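Local structure of angiotensin-converting enzyme (6S1Y) at residues Val499-Ala510 and Leu561-Ile572. The protein is a zinc metallopeptidase of the mosquito Anopheles gambiae that, as in other angiotensin-converting enzymes, probably removes dipeptides from the C-termini of peptides. Numbering follows the deposited sequence. Where two conformers were deposited one is given.
Sequences VSYVIQFQFHRA and LTGERKMSADAI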
ATOM      1  N   VAL A 499      -5.656   6.558   2.148  1.00 42.13           N
ATOM      2  CA  VAL A 499      -6.975   6.753   1.555  1.00 42.74           C
ATOM      3  C   VAL A 499      -7.664   5.413   1.351  1.00 41.73           C
ATOM      4  O   VAL A 499      -8.837   5.235   1.705  1.00 42.70           O
ATOM      5  CB  VAL A 499      -6.843   7.541   0.239  1.00 44.89           C
ATOM      6  CG1 VAL A 499      -8.176   7.696  -0.446  1.00 46.22           C
ATOM      7  CG2 VAL A 499      -6.282   8.905   0.523  1.00 45.38           C
ATOM      8  N   SER A 500      -6.937   4.438   0.800  1.00 42.10           N
ATOM      9  CA  SER A 500      -7.490   3.098   0.630  1.00 41.78           C
ATOM     10  C   SER A 500      -8.051   2.534   1.928  1.00 41.49           C
ATOM     11  O   SER A 500      -9.124   1.929   1.945  1.00 42.65           O
ATOM     12  CB  SER A 500      -6.412   2.154   0.108  1.00 42.40           C
ATOM     13  OG  SER A 500      -6.892   0.826   0.178  1.00 43.34           O
ATOM     14  N   TYR A 501      -7.297   2.650   3.019  1.00 42.27           N
ATOM     15  CA  TYR A 501      -7.722   2.018   4.265  1.00 43.05           C
ATOM     16  C   TYR A 501      -8.960   2.691   4.849  1.00 43.57           C
ATOM     17  O   TYR A 501      -9.722   2.035   5.565  1.00 47.08           O
ATOM     18  CB  TYR A 501      -6.559   1.986   5.261  1.00 42.19           C
ATOM     19  CG  TYR A 501      -5.764   0.702   5.145  1.00 42.19           C
ATOM     20  CD1 TYR A 501      -5.085   0.388   3.974  1.00 42.78           C
ATOM     21  CD2 TYR A 501      -5.721  -0.214   6.189  1.00 43.81           C
ATOM     22  CE1 TYR A 501      -4.374  -0.794   3.840  1.00 43.85           C
ATOM     23  CE2 TYR A 501      -4.998  -1.418   6.060  1.00 47.34           C
ATOM     24  CZ  TYR A 501      -4.346  -1.695   4.878  1.00 45.35           C
ATOM     25  OH  TYR A 501      -3.642  -2.856   4.738  1.00 47.87           O
ATOM     26  N   VAL A 502      -9.221   3.949   4.506  1.00 43.28           N
ATOM     27  CA  VAL A 502     -10.501   4.565   4.843  1.00 44.42           C
ATOM     28  C   VAL A 502     -11.603   4.124   3.869  1.00 44.56           C
ATOM     29  O   VAL A 502     -12.630   3.565   4.273  1.00 41.96           O
ATOM     30  CB  VAL A 502     -10.375   6.097   4.853  1.00 43.80           C
ATOM     31  CG1 VAL A 502     -11.747   6.721   5.175  1.00 45.62           C
ATOM     32  CG2 VAL A 502      -9.306   6.561   5.825  1.00 44.73           C
ATOM     33  N   ILE A 503     -11.422   4.399   2.571  1.00 44.89           N
ATOM     34  CA  ILE A 503     -12.548   4.227   1.648  1.00 46.52           C
ATOM     35  C   ILE A 503     -12.870   2.764   1.425  1.00 45.01           C
ATOM     36  O   ILE A 503     -14.011   2.425   1.092  1.00 45.64           O
ATOM     37  CB  ILE A 503     -12.310   4.905   0.277  1.00 46.47           C
ATOM     38  CG1 ILE A 503     -11.219   4.190  -0.514  1.00 44.48           C
ATOM     39  CG2 ILE A 503     -11.972   6.354   0.475  1.00 45.33           C
ATOM     40  CD1 ILE A 503     -10.882   4.888  -1.807  1.00 47.72           C
ATOM     41  N   GLN A 504     -11.896   1.869   1.587  1.00 42.32           N
ATOM     42  CA  GLN A 504     -12.222   0.468   1.363  1.00 44.12           C
ATOM     43  C   GLN A 504     -13.354   0.012   2.277  1.00 45.45           C
ATOM     44  O   GLN A 504     -14.090  -0.928   1.932  1.00 46.71           O
ATOM     45  CB  GLN A 504     -10.998  -0.430   1.532  1.00 43.77           C
ATOM     46  CG  GLN A 504     -10.522  -0.658   2.964  1.00 43.69           C
ATOM     47  CD  GLN A 504      -9.226  -1.500   3.006  1.00 44.05           C
ATOM     48  OE1 GLN A 504      -9.198  -2.576   3.573  1.00 42.16           O
ATOM     49  NE2 GLN A 504      -8.168  -0.989   2.395  1.00 43.72           N
ATOM     50  N   PHE A 505     -13.524   0.639   3.445  1.00 42.63           N
ATOM     51  CA  PHE A 505     -14.641   0.232   4.298  1.00 44.03           C
ATOM     52  C   PHE A 505     -15.953   0.841   3.810  1.00 44.93           C
ATOM     53  O   PHE A 505     -17.023   0.257   4.018  1.00 43.97           O
ATOM     54  CB  PHE A 505     -14.352   0.595   5.767  1.00 44.56           C
ATOM     55  CG  PHE A 505     -13.218  -0.212   6.363  1.00 44.35           C
ATOM     56  CD1 PHE A 505     -11.899   0.221   6.263  1.00 44.62           C
ATOM     57  CD2 PHE A 505     -13.467  -1.417   6.989  1.00 43.61           C
ATOM     58  CE1 PHE A 505     -10.857  -0.545   6.790  1.00 43.95           C
ATOM     59  CE2 PHE A 505     -12.427  -2.184   7.510  1.00 42.02           C
ATOM     60  CZ  PHE A 505     -11.131  -1.747   7.403  1.00 42.46           C
ATOM     61  N   GLN A 506     -15.888   2.007   3.157  1.00 45.56           N
ATOM     62  CA  GLN A 506     -17.063   2.536   2.466  1.00 46.47           C
ATOM     63  C   GLN A 506     -17.474   1.625   1.313  1.00 46.12           C
ATOM     64  O   GLN A 506     -18.655   1.315   1.154  1.00 48.60           O
ATOM     65  CB  GLN A 506     -16.772   3.952   1.976  1.00 45.11           C
ATOM     66  CG  GLN A 506     -16.453   4.920   3.105  1.00 44.45           C
ATOM     67  CD  GLN A 506     -16.181   6.313   2.633  1.00 47.02           C
ATOM     68  OE1 GLN A 506     -15.025   6.768   2.605  1.00 48.83           O
ATOM     69  NE2 GLN A 506     -17.235   7.030   2.278  1.00 49.43           N
ATOM     70  N   PHE A 507     -16.507   1.167   0.516  1.00 47.86           N
ATOM     71  CA  PHE A 507     -16.785   0.239  -0.580  1.00 46.44           C
ATOM     72  C   PHE A 507     -17.328  -1.083  -0.040  1.00 48.45           C
ATOM     73  O   PHE A 507     -18.321  -1.620  -0.548  1.00 48.96           O
ATOM     74  CB  PHE A 507     -15.509  -0.008  -1.392  1.00 43.89           C
ATOM     75  CG  PHE A 507     -14.969   1.212  -2.118  1.00 45.84           C
ATOM     76  CD1 PHE A 507     -15.749   2.329  -2.332  1.00 46.50           C
ATOM     77  CD2 PHE A 507     -13.684   1.203  -2.627  1.00 45.52           C
ATOM     78  CE1 PHE A 507     -15.250   3.416  -3.030  1.00 49.21           C
ATOM     79  CE2 PHE A 507     -13.174   2.288  -3.323  1.00 46.14           C
ATOM     80  CZ  PHE A 507     -13.954   3.397  -3.523  1.00 48.00           C
ATOM     81  N   HIS A 508     -16.675  -1.633   0.991  1.00 46.75           N
ATOM     82  CA  HIS A 508     -17.126  -2.890   1.585  1.00 47.85           C
ATOM     83  C   HIS A 508     -18.557  -2.785   2.094  1.00 49.29           C
ATOM     84  O   HIS A 508     -19.356  -3.711   1.917  1.00 51.08           O
ATOM     85  CB  HIS A 508     -16.179  -3.275   2.722  1.00 48.36           C
ATOM     86  CG  HIS A 508     -16.555  -4.523   3.467  1.00 47.14           C
ATOM     87  ND1 HIS A 508     -16.520  -5.771   2.894  1.00 46.52           N
ATOM     88  CD2 HIS A 508     -16.912  -4.716   4.758  1.00 47.80           C
ATOM     89  CE1 HIS A 508     -16.848  -6.681   3.790  1.00 46.85           C
ATOM     90  NE2 HIS A 508     -17.098  -6.066   4.929  1.00 48.46           N
ATOM     91  N   ARG A 509     -18.890  -1.679   2.756  1.00 48.09           N
ATOM     92  CA  ARG A 509     -20.237  -1.510   3.285  1.00 49.29           C
ATOM     93  C   ARG A 509     -21.259  -1.496   2.158  1.00 51.15           C
ATOM     94  O   ARG A 509     -22.314  -2.134   2.261  1.00 52.32           O
ATOM     95  CB  ARG A 509     -20.318  -0.217   4.092  1.00 48.86           C
ATOM     96  CG  ARG A 509     -21.734   0.145   4.576  1.00 52.25           C
ATOM     97  CD  ARG A 509     -21.727   1.261   5.603  1.00 51.03           C
ATOM     98  NE  ARG A 509     -21.266   2.520   5.044  1.00 51.28           N
ATOM     99  CZ  ARG A 509     -21.092   3.631   5.748  1.00 54.41           C
ATOM    100  NH1 ARG A 509     -21.344   3.639   7.057  1.00 55.32           N
ATOM    101  NH2 ARG A 509     -20.661   4.734   5.146  1.00 54.58           N
ATOM    102  N   ALA A 510     -20.963  -0.774   1.078  1.00 50.54           N
ATOM    103  CA  ALA A 510     -21.876  -0.716  -0.054  1.00 49.65           C
ATOM    104  C   ALA A 510     -22.021  -2.076  -0.716  1.00 51.77           C
ATOM    105  O   ALA A 510     -23.125  -2.470  -1.106  1.00 52.30           O
ATOM    106  CB  ALA A 510     -21.381   0.325  -1.058  1.00 50.15           C
ATOM    107  N   LEU A 561     -20.817   3.516  -6.675  1.00 56.17           N
ATOM    108  CA  LEU A 561     -20.907   2.327  -5.835  1.00 55.16           C
ATOM    109  C   LEU A 561     -21.563   2.585  -4.490  1.00 53.83           C
ATOM    110  O   LEU A 561     -22.233   1.693  -3.965  1.00 55.45           O
ATOM    111  CB  LEU A 561     -19.511   1.755  -5.599  1.00 55.49           C
ATOM    112  CG  LEU A 561     -19.444   0.559  -4.662  1.00 52.79           C
ATOM    113  CD1 LEU A 561     -20.360  -0.527  -5.113  1.00 55.33           C
ATOM    114  CD2 LEU A 561     -18.017   0.070  -4.607  1.00 52.66           C
ATOM    115  N   THR A 562     -21.400   3.777  -3.930  1.00 54.01           N
ATOM    116  CA  THR A 562     -21.794   4.035  -2.553  1.00 54.45           C
ATOM    117  C   THR A 562     -22.945   5.013  -2.403  1.00 56.55           C
ATOM    118  O   THR A 562     -23.504   5.110  -1.303  1.00 58.85           O
ATOM    119  CB  THR A 562     -20.598   4.586  -1.756  1.00 52.41           C
ATOM    120  OG1 THR A 562     -20.393   5.967  -2.072  1.00 54.25           O
ATOM    121  CG2 THR A 562     -19.332   3.818  -2.089  1.00 52.28           C
ATOM    122  N   GLY A 563     -23.307   5.754  -3.450  1.00 54.36           N
ATOM    123  CA  GLY A 563     -24.258   6.829  -3.289  1.00 55.31           C
ATOM    124  C   GLY A 563     -23.738   8.009  -2.501  1.00 57.83           C
ATOM    125  O   GLY A 563     -24.465   8.993  -2.319  1.00 59.33           O
ATOM    126  N   GLU A 564     -22.506   7.945  -2.029  1.00 57.57           N
ATOM    127  CA  GLU A 564     -21.872   9.048  -1.338  1.00 57.58           C
ATOM    128  C   GLU A 564     -20.762   9.584  -2.225  1.00 56.26           C
ATOM    129  O   GLU A 564     -20.254   8.891  -3.111  1.00 57.23           O
ATOM    130  CB  GLU A 564     -21.316   8.610   0.014  1.00 60.63           C
ATOM    131  CG  GLU A 564     -22.380   8.224   1.025  1.00 67.18           C
ATOM    132  CD  GLU A 564     -21.781   7.577   2.257  1.00 74.52           C
ATOM    133  OE1 GLU A 564     -20.783   6.812   2.104  1.00 68.16           O
ATOM    134  OE2 GLU A 564     -22.312   7.838   3.361  1.00 74.36           O
ATOM    135  N   ARG A 565     -20.397  10.832  -1.977  1.00 53.23           N
ATOM    136  CA  ARG A 565     -19.414  11.518  -2.797  1.00 56.49           C
ATOM    137  C   ARG A 565     -18.204  11.972  -1.994  1.00 56.31           C
ATOM    138  O   ARG A 565     -17.387  12.739  -2.513  1.00 57.72           O
ATOM    139  CB  ARG A 565     -20.073  12.710  -3.496  1.00 56.19           C
ATOM    140  CG  ARG A 565     -21.319  12.309  -4.295  1.00 57.77           C
ATOM    141  CD  ARG A 565     -22.039  13.509  -4.884  1.00 58.87           C
ATOM    142  NE  ARG A 565     -21.109  14.503  -5.412  1.00 57.23           N
ATOM    143  CZ  ARG A 565     -20.544  14.433  -6.618  1.00 59.25           C
ATOM    144  NH1 ARG A 565     -20.802  13.414  -7.433  1.00 58.56           N
ATOM    145  NH2 ARG A 565     -19.715  15.385  -7.004  1.00 59.35           N
ATOM    146  N   LYS A 566     -18.044  11.510  -0.756  1.00 56.22           N
ATOM    147  CA  LYS A 566     -16.894  11.925   0.038  1.00 57.72           C
ATOM    148  C   LYS A 566     -16.284  10.746   0.786  1.00 53.65           C
ATOM    149  O   LYS A 566     -16.962   9.778   1.140  1.00 51.13           O
ATOM    150  CB  LYS A 566     -17.285  13.053   1.007  1.00 60.19           C
ATOM    151  CG  LYS A 566     -17.427  14.401   0.289  1.00 69.40           C
ATOM    152  CD  LYS A 566     -17.796  15.551   1.220  1.00 77.48           C
ATOM    153  CE  LYS A 566     -17.427  16.917   0.608  1.00 80.85           C
ATOM    154  NZ  LYS A 566     -15.938  17.182   0.574  1.00 73.64           N
ATOM    155  N   MET A 567     -14.968  10.824   0.966  1.00 52.59           N
ATOM    156  CA  MET A 567     -14.280   9.948   1.905  1.00 51.70           C
ATOM    157  C   MET A 567     -14.765  10.240   3.321  1.00 50.45           C
ATOM    158  O   MET A 567     -14.863  11.405   3.733  1.00 48.96           O
ATOM    159  CB  MET A 567     -12.775  10.169   1.794  1.00 50.53           C
ATOM    160  CG  MET A 567     -11.930   9.543   2.879  1.00 50.37           C
ATOM    161  SD  MET A 567     -10.158   9.788   2.541  1.00 51.81           S
ATOM    162  CE  MET A 567      -9.852  11.379   3.340  1.00 51.57           C
ATOM    163  N   SER A 568     -15.088   9.180   4.054  1.00 48.34           N
ATOM    164  CA  SER A 568     -15.601   9.325   5.405  1.00 50.39           C
ATOM    165  C   SER A 568     -15.129   8.151   6.233  1.00 47.35           C
ATOM    166  O   SER A 568     -15.132   7.014   5.757  1.00 46.62           O
ATOM    167  CB  SER A 568     -17.125   9.387   5.446  1.00 51.09           C
ATOM    168  OG  SER A 568     -17.571   9.370   6.791  1.00 52.82           O
ATOM    169  N   ALA A 569     -14.701   8.443   7.463  1.00 48.79           N
ATOM    170  CA  ALA A 569     -14.299   7.414   8.415  1.00 48.73           C
ATOM    171  C   ALA A 569     -15.472   6.738   9.109  1.00 47.29           C
ATOM    172  O   ALA A 569     -15.234   5.889   9.980  1.00 47.73           O
ATOM    173  CB  ALA A 569     -13.384   8.015   9.483  1.00 49.71           C
ATOM    174  N   ASP A 570     -16.712   7.094   8.758  0.51 47.36           N
ATOM    175  CA  ASP A 570     -17.888   6.495   9.385  0.51 48.33           C
ATOM    176  C   ASP A 570     -17.835   4.977   9.284  0.51 47.39           C
ATOM    177  O   ASP A 570     -17.988   4.267  10.287  0.51 47.18           O
ATOM    178  CB  ASP A 570     -19.156   7.057   8.719  0.51 50.86           C
ATOM    179  CG  ASP A 570     -20.453   6.420   9.228  0.51 51.73           C
ATOM    180  OD1 ASP A 570     -20.437   5.716  10.264  0.51 51.43           O
ATOM    181  OD2 ASP A 570     -21.504   6.648   8.574  0.51 52.68           O
ATOM    182  N   ALA A 571     -17.574   4.467   8.077  1.00 48.00           N
ATOM    183  CA  ALA A 571     -17.616   3.027   7.838  1.00 47.64           C
ATOM    184  C   ALA A 571     -16.586   2.294   8.685  1.00 44.56           C
ATOM    185  O   ALA A 571     -16.901   1.295   9.341  1.00 45.85           O
ATOM    186  CB  ALA A 571     -17.399   2.724   6.351  1.00 47.01           C
ATOM    187  N   ILE A 572     -15.347   2.782   8.697  1.00 44.01           N
ATOM    188  CA  ILE A 572     -14.293   2.066   9.416  1.00 45.45           C
ATOM    189  C   ILE A 572     -14.465   2.195  10.927  1.00 42.72           C
ATOM    190  O   ILE A 572     -14.169   1.250  11.661  1.00 43.06           O
ATOM    191  CB  ILE A 572     -12.893   2.542   8.965  1.00 43.73           C
ATOM    192  CG1 ILE A 572     -11.830   1.644   9.587  1.00 44.09           C
ATOM    193  CG2 ILE A 572     -12.639   3.985   9.333  1.00 42.91           C
ATOM    194  CD1 ILE A 572     -10.395   2.009   9.215  1.00 45.00           C
TER
HETATM  195  O   HOH W   1     -14.358   4.485   6.419  1.00 44.28           O
HETATM  196  O   HOH W   2     -20.389   7.593   5.407  1.00 58.93           O
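Extended beyond CG (chi2 -179°), the Q506 side chain carries its amide to the backbone of K566-S568, while R509, with CG anti to the backbone N (chi1 174°) and a bend at chi3 (66°), centres its guanidinium face over A571 CB. Two bonds fix the amide's rotation: Q506 NE2 donates almost straight to K566 O at 3.0 Å, in the plane of both groups, and Q506 OE1 accepts from S568 N at 2.8 Å, the donor well above the carbonyl plane. R509 NH1 reaches D570 OD2 at 3.4 Å, a weak hydrogen bond within a salt bridge, uncertain because D570 has two conformers; a water joins R509 NH2 to E564 OE2. S568 OG accepts from D570 N, a capping bond starting helix 570-575. Toward the start of 499-510, M567 CG packs on V502 CG1 at 3.6 Å; further along, I572 CG1 makes a CH-pi contact with F505. The Y501 side chain lies about 5 Å from the bound ligand. The 554-562 to 570-575 connection thus wraps one flank of helix 495-514, with helix 203-233 against V502 and M567, helix 536-547 against F507 and L561, and helix 381-395, which supplies zinc ligand E385, against S500 and F507.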